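Long-range contacts in AvmM (Streptomyces sp. NBRC 109436, PDB 7FE6), which catalyses macrocyclization in alchivemycin A biosynthesis through dehydration and Michael-type addition: residues Y53-T58 / M161-G166; D71-D76 / G105-A110; Q112-D117 / G173-V178. All coordinates share one frame; numbering follows the deposited sequence.

Contact 1: residues Y53-T58 / M161-G166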
loop_
_atom_site.group_PDB
_atom_site.type_symbol
_atom_site.label_atom_id
_atom_site.label_comp_id
_atom_site.label_asym_id
_atom_site.label_seq_id
_atom_site.Cartn_x
_atom_site.Cartn_y
_atom_site.Cartn_z
ATOM N N TYR A 53 -7.764 21.312 4.066
ATOM C CA TYR A 53 -7.330 22.529 3.389
ATOM C C TYR A 53 -7.071 22.249 1.907
ATOM O O TYR A 53 -6.247 21.392 1.565
ATOM C CB TYR A 53 -6.067 23.091 4.046
ATOM C CG TYR A 53 -5.539 24.327 3.342
ATOM C CD1 TYR A 53 -6.125 25.578 3.540
ATOM C CD2 TYR A 53 -4.488 24.240 2.434
ATOM C CE1 TYR A 53 -5.650 26.711 2.873
ATOM C CE2 TYR A 53 -4.020 25.364 1.765
ATOM C CZ TYR A 53 -4.603 26.586 1.987
ATOM O OH TYR A 53 -4.117 27.684 1.314
ATOM N N ALA A 54 -7.766 22.984 1.030
ATOM C CA ALA A 54 -7.597 22.853 -0.416
ATOM C C ALA A 54 -6.351 23.610 -0.858
ATOM O O ALA A 54 -6.229 24.810 -0.592
ATOM C CB ALA A 54 -8.820 23.392 -1.154
ATOM N N TYR A 55 -5.414 22.905 -1.512
ATOM C CA TYR A 55 -4.183 23.524 -1.990
ATOM C C TYR A 55 -4.371 24.087 -3.397
ATOM O O TYR A 55 -4.946 23.419 -4.261
ATOM C CB TYR A 55 -3.040 22.527 -1.981
ATOM C CG TYR A 55 -2.392 22.455 -0.636
ATOM C CD1 TYR A 55 -1.491 23.426 -0.243
ATOM C CD2 TYR A 55 -2.702 21.440 0.261
ATOM C CE1 TYR A 55 -0.900 23.385 0.990
ATOM C CE2 TYR A 55 -2.120 21.396 1.504
ATOM C CZ TYR A 55 -1.215 22.376 1.864
ATOM O OH TYR A 55 -0.606 22.361 3.098
ATOM N N PRO A 56 -3.869 25.301 -3.642
ATOM C CA PRO A 56 -4.152 25.958 -4.929
ATOM C C PRO A 56 -3.395 25.369 -6.102
ATOM O O PRO A 56 -3.839 25.511 -7.251
ATOM C CB PRO A 56 -3.752 27.419 -4.673
ATOM C CG PRO A 56 -2.760 27.354 -3.558
ATOM C CD PRO A 56 -3.188 26.198 -2.691
ATOM N N ASP A 57 -2.246 24.751 -5.866
ATOM C CA ASP A 57 -1.501 24.146 -6.957
ATOM C C ASP A 57 -0.640 23.034 -6.375
ATOM O O ASP A 57 -0.100 23.174 -5.276
ATOM C CB ASP A 57 -0.655 25.196 -7.695
ATOM C CG ASP A 57 -0.434 24.841 -9.156
ATOM O OD1 ASP A 57 -0.942 23.783 -9.606
ATOM O OD2 ASP A 57 0.258 25.618 -9.856
ATOM N N THR A 58 -0.578 21.906 -7.073
ATOM C CA THR A 58 0.151 20.757 -6.560
ATOM C C THR A 58 0.798 20.014 -7.711
ATOM O O THR A 58 0.271 20.000 -8.826
ATOM C CB THR A 58 -0.744 19.768 -5.835
ATOM O OG1 THR A 58 -1.696 19.256 -6.774
ATOM C CG2 THR A 58 -1.453 20.404 -4.633
ATOM N N MET A 161 3.268 21.010 -2.877
ATOM C CA MET A 161 2.187 21.964 -3.028
ATOM C C MET A 161 2.692 23.382 -2.806
ATOM O O MET A 161 3.704 23.627 -2.141
ATOM C CB MET A 161 1.012 21.669 -2.086
ATOM C CG MET A 161 1.397 21.297 -0.655
ATOM S SD MET A 161 1.695 19.529 -0.388
ATOM C CE MET A 161 1.112 18.847 -1.916
ATOM N N LEU A 162 1.943 24.309 -3.386
ATOM C CA LEU A 162 2.103 25.739 -3.183
ATOM C C LEU A 162 1.071 26.124 -2.130
ATOM O O LEU A 162 -0.137 26.010 -2.362
ATOM C CB LEU A 162 1.904 26.481 -4.505
ATOM C CG LEU A 162 2.965 26.174 -5.574
ATOM C CD1 LEU A 162 2.725 26.962 -6.842
ATOM C CD2 LEU A 162 4.346 26.492 -5.041
ATOM N N ASP A 163 1.557 26.533 -0.957
ATOM C CA ASP A 163 0.685 26.978 0.125
ATOM C C ASP A 163 -0.285 28.070 -0.329
ATOM O O ASP A 163 -1.507 27.936 -0.186
ATOM C CB ASP A 163 1.538 27.473 1.294
ATOM C CG ASP A 163 0.702 27.890 2.477
ATOM O OD1 ASP A 163 0.127 26.986 3.135
ATOM O OD2 ASP A 163 0.609 29.117 2.736
ATOM N N ALA A 164 0.239 29.154 -0.884
ATOM C CA ALA A 164 -0.596 30.269 -1.284
ATOM C C ALA A 164 -0.532 30.453 -2.794
ATOM O O ALA A 164 0.508 30.193 -3.407
ATOM C CB ALA A 164 -0.152 31.564 -0.596
ATOM N N PRO A 165 -1.621 30.894 -3.424
ATOM C CA PRO A 165 -1.615 31.014 -4.887
ATOM C C PRO A 165 -0.562 32.011 -5.330
ATOM O O PRO A 165 -0.421 33.096 -4.756
ATOM C CB PRO A 165 -3.031 31.493 -5.213
ATOM C CG PRO A 165 -3.849 31.082 -4.033
ATOM C CD PRO A 165 -2.937 31.222 -2.854
ATOM N N GLY A 166 0.197 31.626 -6.345
ATOM C CA GLY A 166 1.285 32.464 -6.775
ATOM C C GLY A 166 2.558 32.288 -5.984
ATOM O O GLY A 166 3.520 33.032 -6.223
#
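Met161 packs over the ring of Tyr55 in a Met-aromatic contact where two antiparallel strands, 57-66 and 153-162, pair at one end of a mixed beta sheet. Met161 CG, placed between backbone N and carbonyl carbon (chi1 43°), lies over the ring with a CH-pi distance of 3.6 Å to the Tyr55 centroid. Met161 SD stands higher above the same face, 4.7 Å from the Tyr55 centroid. The opposite face receives the edge of Tyr53, whose CD2 is 3.7 Å above the Tyr55 plane. A tyrosine suits this slot: its flat ring is covered on both faces, by Met161 and by the edge of Tyr53, while its OH is hydrogen-bonded to Tyr12 and Asn21.

Two hydrogen bonds join the segments. Leu162 N reaches Asp57 O at 3.0 Å, nearly straight at 173°. Farther out, where strand pairing has ended, Tyr53 OH donates to Asp163 O at 3.0 Å, so a side chain, not the backbone, links the two loops here.

Thr58 and Met161 form a non-hydrogen-bonded pair, with Thr58 CG2 3.8 Å from Met161 CB; the other branch of the threonine, OG1, is bonded to Tyr47 and to Val128 O. On the other side of the sheet Asp57 and Leu162 run side by side, Asp57 CB and Leu162 CD1 3.9 Å apart, so the aspartate offers its methylene to the leucine while OD1 accepts from Val128 N. Beyond them, two prolines, rigid and without an N-H to satisfy, finish the contact: Pro56 CB meets Pro165 CG at 3.7 Å.

Contact 2: residues D71-D76 / G105-A110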
loop_
_atom_site.group_PDB
_atom_site.type_symbol
_atom_site.label_atom_id
_atom_site.label_comp_id
_atom_site.label_asym_id
_atom_site.label_seq_id
_atom_site.Cartn_x
_atom_site.Cartn_y
_atom_site.Cartn_z
ATOM N N ASP A 71 27.191 6.743 -7.505
ATOM C CA ASP A 71 27.427 7.113 -8.895
ATOM C C ASP A 71 26.154 7.255 -9.728
ATOM O O ASP A 71 26.245 7.668 -10.886
ATOM C CB ASP A 71 28.338 6.080 -9.558
ATOM C CG ASP A 71 27.873 4.652 -9.304
ATOM O OD1 ASP A 71 27.171 4.415 -8.294
ATOM O OD2 ASP A 71 28.197 3.769 -10.126
ATOM N N LEU A 72 24.982 6.907 -9.203
ATOM C CA LEU A 72 23.751 7.058 -9.976
ATOM C C LEU A 72 23.499 8.522 -10.354
ATOM O O LEU A 72 23.695 9.437 -9.547
ATOM C CB LEU A 72 22.560 6.496 -9.186
ATOM C CG LEU A 72 21.135 6.661 -9.734
ATOM C CD1 LEU A 72 20.956 5.845 -11.006
ATOM C CD2 LEU A 72 20.077 6.262 -8.689
ATOM N N ARG A 73 23.116 8.752 -11.608
ATOM C CA ARG A 73 22.699 10.074 -12.068
ATOM C C ARG A 73 21.358 9.973 -12.789
ATOM O O ARG A 73 20.907 8.882 -13.138
ATOM C CB ARG A 73 23.752 10.698 -12.996
ATOM C CG ARG A 73 25.085 10.870 -12.322
ATOM C CD ARG A 73 25.025 11.865 -11.163
ATOM N NE ARG A 73 26.344 11.995 -10.540
ATOM C CZ ARG A 73 26.715 11.353 -9.435
ATOM N NH1 ARG A 73 25.846 10.560 -8.795
ATOM N NH2 ARG A 73 27.947 11.516 -8.959
ATOM N N ARG A 74 20.746 11.133 -13.064
ATOM C CA ARG A 74 19.465 11.163 -13.778
ATOM C C ARG A 74 19.547 10.417 -15.105
ATOM O O ARG A 74 18.582 9.754 -15.523
ATOM C CB ARG A 74 19.022 12.618 -14.004
ATOM C CG ARG A 74 17.792 12.784 -14.903
ATOM C CD ARG A 74 16.553 12.051 -14.366
ATOM N NE ARG A 74 15.398 12.237 -15.240
ATOM C CZ ARG A 74 15.137 11.489 -16.311
ATOM N NH1 ARG A 74 15.952 10.492 -16.642
ATOM N NH2 ARG A 74 14.063 11.741 -17.058
ATOM N N GLU A 75 20.697 10.537 -15.779
ATOM C CA GLU A 75 20.974 9.940 -17.081
ATOM C C GLU A 75 20.997 8.414 -17.080
ATOM O O GLU A 75 20.853 7.817 -18.150
ATOM C CB GLU A 75 22.335 10.458 -17.594
ATOM C CG GLU A 75 22.374 11.954 -17.967
ATOM C CD GLU A 75 22.198 12.885 -16.764
ATOM O OE1 GLU A 75 22.960 12.720 -15.775
ATOM O OE2 GLU A 75 21.275 13.759 -16.804
ATOM N N ASP A 76 21.161 7.765 -15.926
ATOM C CA ASP A 76 21.322 6.310 -15.897
ATOM C C ASP A 76 19.996 5.568 -15.986
ATOM O O ASP A 76 19.979 4.326 -15.928
ATOM C CB ASP A 76 22.038 5.861 -14.621
ATOM C CG ASP A 76 23.451 6.355 -14.545
ATOM O OD1 ASP A 76 24.169 6.258 -15.567
ATOM O OD2 ASP A 76 23.827 6.860 -13.459
ATOM N N GLY A 105 24.788 7.342 3.451
ATOM C CA GLY A 105 25.378 6.733 2.274
ATOM C C GLY A 105 24.510 6.865 1.035
ATOM O O GLY A 105 23.312 7.161 1.097
ATOM N N GLY A 106 25.132 6.635 -0.121
ATOM C CA GLY A 106 24.371 6.610 -1.350
ATOM C C GLY A 106 24.259 7.938 -2.078
ATOM O O GLY A 106 25.022 8.895 -1.897
ATOM N N VAL A 107 23.269 7.957 -2.967
ATOM C CA VAL A 107 22.898 9.129 -3.752
ATOM C C VAL A 107 21.407 9.010 -4.034
ATOM O O VAL A 107 20.860 7.903 -4.098
ATOM C CB VAL A 107 23.713 9.241 -5.063
ATOM C CG1 VAL A 107 23.454 8.038 -5.967
ATOM C CG2 VAL A 107 23.383 10.530 -5.789
ATOM N N HIS A 108 20.734 10.153 -4.180
ATOM C CA HIS A 108 19.357 10.116 -4.650
ATOM C C HIS A 108 19.113 11.226 -5.661
ATOM O O HIS A 108 19.744 12.287 -5.625
ATOM C CB HIS A 108 18.354 10.164 -3.480
ATOM C CG HIS A 108 18.245 11.486 -2.779
ATOM N ND1 HIS A 108 17.679 12.598 -3.364
ATOM C CD2 HIS A 108 18.582 11.857 -1.520
ATOM C CE1 HIS A 108 17.680 13.601 -2.503
ATOM N NE2 HIS A 108 18.233 13.181 -1.379
ATOM N N ILE A 109 18.232 10.939 -6.612
ATOM C CA ILE A 109 17.940 11.837 -7.724
ATOM C C ILE A 109 16.460 12.203 -7.604
ATOM O O ILE A 109 15.584 11.351 -7.819
ATOM C CB ILE A 109 18.232 11.195 -9.091
ATOM C CG1 ILE A 109 19.628 10.560 -9.151
ATOM C CG2 ILE A 109 18.131 12.239 -10.183
ATOM C CD1 ILE A 109 20.738 11.492 -8.840
ATOM N N ALA A 110 16.178 13.462 -7.260
ATOM C CA ALA A 110 14.811 13.939 -7.100
ATOM C C ALA A 110 14.278 14.467 -8.429
ATOM O O ALA A 110 14.905 15.322 -9.061
ATOM C CB ALA A 110 14.738 15.019 -6.019
#
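Arg73 NH1, which rests 3.9 Å from Val107 CG2, is held by two backbone oxygens, those of Leu72 and Asp70. The modelled 2.5 Å between Arg73 NH1 and Leu72 O is doubtful as a length. The arginine chain bends back at chi2 (-65°) to bring the group there, crossing Val107 at about a right angle.

The loop is shaped more surely by Asp76. Asp76 OD2 accepts from Arg73 N at 2.7 Å on the anti side of the carboxylate, and Asp76 N returns a bond to Arg73 O at 3.0 Å, closing the short 3-10 turn. The other carboxylate oxygen, OD1, pairs with Arg145.

Across the contact the meeting is mainly apolar. Val107 and Ile109, two residues apart on strand 107-113, both face the loop, and being branched they present two carbons each to it. Leu72 lies against the pair: its CB is 3.7 Å from Val107 CG1, and its CG is 4.2 Å from Ile109 CG1. Ile109 uses both arms, its CD1 approaching Leu72 O at 3.7 Å and its CG2 touching Arg74 CB at 3.9 Å. Leu72 also packs on Phe66 and Phe77.

The loop, which carries the chain from strand 57-66 of one sheet to strand 77-83 of the other, is thus shaped by its own polar bonds and joined to strand 107-113 chiefly by apolar packing: Arg74 contributes its CB and sends its polar end to Gln91, while Arg73 NH1 lies near Val107 CG2 and bonds to backbone oxygens.

Contact 3: residues Q112-D117 / G173-V178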
loop_
_atom_site.group_PDB
_atom_site.type_symbol
_atom_site.label_atom_id
_atom_site.label_comp_id
_atom_site.label_asym_id
_atom_site.label_seq_id
_atom_site.Cartn_x
_atom_site.Cartn_y
_atom_site.Cartn_z
ATOM N N GLN A 112 10.877 15.889 -10.756
ATOM C CA GLN A 112 9.557 16.494 -10.780
ATOM C C GLN A 112 8.682 15.809 -11.827
ATOM O O GLN A 112 9.047 15.730 -13.001
ATOM C CB GLN A 112 9.665 17.995 -11.049
ATOM C CG GLN A 112 8.359 18.745 -10.860
ATOM C CD GLN A 112 8.486 20.248 -11.120
ATOM O OE1 GLN A 112 7.501 20.917 -11.436
ATOM N NE2 GLN A 112 9.688 20.788 -10.937
ATOM N N LEU A 113 7.512 15.344 -11.391
ATOM C CA LEU A 113 6.489 14.749 -12.252
ATOM C C LEU A 113 5.182 15.539 -12.152
ATOM O O LEU A 113 4.120 14.947 -11.911
ATOM C CB LEU A 113 6.238 13.283 -11.852
ATOM C CG LEU A 113 7.209 12.208 -12.352
ATOM C CD1 LEU A 113 8.608 12.392 -11.756
ATOM C CD2 LEU A 113 6.670 10.832 -11.994
ATOM N N SER A 114 5.236 16.860 -12.398
ATOM C CA SER A 114 4.087 17.731 -12.203
ATOM C C SER A 114 3.372 17.932 -13.534
ATOM O O SER A 114 3.804 17.453 -14.585
ATOM C CB SER A 114 4.503 19.097 -11.647
ATOM O OG SER A 114 5.277 19.861 -12.594
ATOM N N GLY A 115 2.250 18.639 -13.482
ATOM C CA GLY A 115 1.567 19.042 -14.686
ATOM C C GLY A 115 0.071 18.832 -14.621
ATOM O O GLY A 115 -0.449 18.158 -13.724
ATOM N N PRO A 116 -0.644 19.402 -15.595
ATOM C CA PRO A 116 -2.104 19.242 -15.644
ATOM C C PRO A 116 -2.500 17.778 -15.776
ATOM O O PRO A 116 -1.785 16.964 -16.376
ATOM C CB PRO A 116 -2.508 20.031 -16.891
ATOM C CG PRO A 116 -1.329 20.898 -17.210
ATOM C CD PRO A 116 -0.121 20.227 -16.697
ATOM N N ASP A 117 -3.672 17.458 -15.227
ATOM C CA ASP A 117 -4.136 16.087 -15.084
ATOM C C ASP A 117 -5.175 15.710 -16.119
ATOM O O ASP A 117 -5.848 14.687 -15.962
ATOM C CB ASP A 117 -4.712 15.881 -13.681
ATOM C CG ASP A 117 -6.056 16.582 -13.486
ATOM O OD1 ASP A 117 -6.424 17.474 -14.295
ATOM O OD2 ASP A 117 -6.723 16.307 -12.476
ATOM N N GLY A 173 14.235 22.706 -9.385
ATOM C CA GLY A 173 13.914 21.513 -10.122
ATOM C C GLY A 173 12.654 20.807 -9.664
ATOM O O GLY A 173 12.038 20.098 -10.468
ATOM N N LEU A 174 12.247 20.989 -8.409
ATOM C CA LEU A 174 11.102 20.284 -7.848
ATOM C C LEU A 174 9.900 21.205 -7.664
ATOM O O LEU A 174 10.047 22.414 -7.427
ATOM C CB LEU A 174 11.462 19.656 -6.498
ATOM C CG LEU A 174 12.718 18.785 -6.439
ATOM C CD1 LEU A 174 12.809 18.092 -5.091
ATOM C CD2 LEU A 174 12.733 17.781 -7.578
ATOM N N PHE A 175 8.706 20.600 -7.678
ATOM C CA PHE A 175 7.467 21.358 -7.533
ATOM C C PHE A 175 7.120 21.551 -6.061
ATOM O O PHE A 175 7.093 20.586 -5.291
ATOM C CB PHE A 175 6.298 20.674 -8.241
ATOM C CG PHE A 175 5.052 21.513 -8.242
ATOM C CD1 PHE A 175 4.177 21.485 -7.163
ATOM C CD2 PHE A 175 4.797 22.392 -9.296
ATOM C CE1 PHE A 175 3.053 22.298 -7.142
ATOM C CE2 PHE A 175 3.669 23.202 -9.290
ATOM C CZ PHE A 175 2.789 23.150 -8.214
ATOM N N GLY A 176 6.856 22.808 -5.680
ATOM C CA GLY A 176 6.274 23.102 -4.384
ATOM C C GLY A 176 7.128 23.947 -3.459
ATOM O O GLY A 176 8.357 24.001 -3.604
ATOM N N ASN A 177 6.477 24.664 -2.541
ATOM C CA ASN A 177 7.173 25.320 -1.444
ATOM C C ASN A 177 6.893 24.674 -0.099
ATOM O O ASN A 177 7.683 24.849 0.830
ATOM C CB ASN A 177 6.819 26.820 -1.396
ATOM C CG ASN A 177 5.391 27.069 -0.964
ATOM O OD1 ASN A 177 4.506 26.248 -1.213
ATOM N ND2 ASN A 177 5.147 28.224 -0.354
ATOM N N VAL A 178 5.790 23.945 0.031
ATOM C CA VAL A 178 5.561 23.057 1.160
ATOM C C VAL A 178 5.266 21.674 0.594
ATOM O O VAL A 178 4.945 21.523 -0.589
ATOM C CB VAL A 178 4.425 23.550 2.068
ATOM C CG1 VAL A 178 4.781 24.922 2.643
ATOM C CG2 VAL A 178 3.135 23.609 1.284
#
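This is a surface contact between a side-chain amide and a loop backbone: Gln112, near the end of edge strand 107-113, reaches segment 173-178, the loop that leads into strand 178-189. With CG anti to the backbone N (chi1 -170°) and the chain extended beyond it, the amide is carried out to Gly173, where NE2 donates to Gly173 O. The modelled 2.5 Å between Gln112 NE2 and Gly173 O is very short, so its exact length is doubtful. Phe175 N lies near NE2 too, but both are donors and no bond forms.

Gly173 O, which can only accept, requires the NH2 on its side; OE1 is then left to accept from the serine two positions on. Ser114 OG donates to Gln112 OE1 at 2.7 Å, tilted 19° from the carbonyl plane. Serine suits this place because its short hydroxyl can reach back to the glutamine. Gln112 OE1 also comes 3.4 Å from Phe175 CB and lies at the edge of that ring, near its plane, with the amide and ring planes 63° apart; Ser114 CB touches Phe175 CD2 at 4.1 Å. The ring continues onto Asp57 and Leu162, and the carbonyl of Phe175 is bonded by Asn61. Gly173 adopts a positive phi at which a CB would press on the preceding carbonyl oxygen.

A leucine in place of Gln112 would probably leave Gly173 O and Ser114 OG without these mates, and the serine hydroxyl free to turn.

A single amide therefore uses both its polar ends, one to hold the loop and one to be held itself, giving the irregular loop a polar tie to the sheet edge where strand pairing is absent between them.

Contacts 1, 2 and 3 all reach the mixed sheet in which strand 57-66 lies between 153-162 and the edge strand 107-113. Contact 2 is nested in the chain loop closed by contact 1 and lies on the opposite side of the chain's centre, the two centres 29 Å apart. Contacts 1 and 3 interleave in sequence, their centres about 11 Å apart; Met161 N to Val178 O and Asp163 N to Asn177 OD1 are probable hydrogen bonds joining them. Contacts 2 and 3 come in series and touch where Ala110 O packs against Leu174 CD2. Contact 1 thus lies at one end of strand 57-66, while contacts 2 and 3 attach loops along its neighbour 107-113, fixing inter-strand loops to the sheet at separate places.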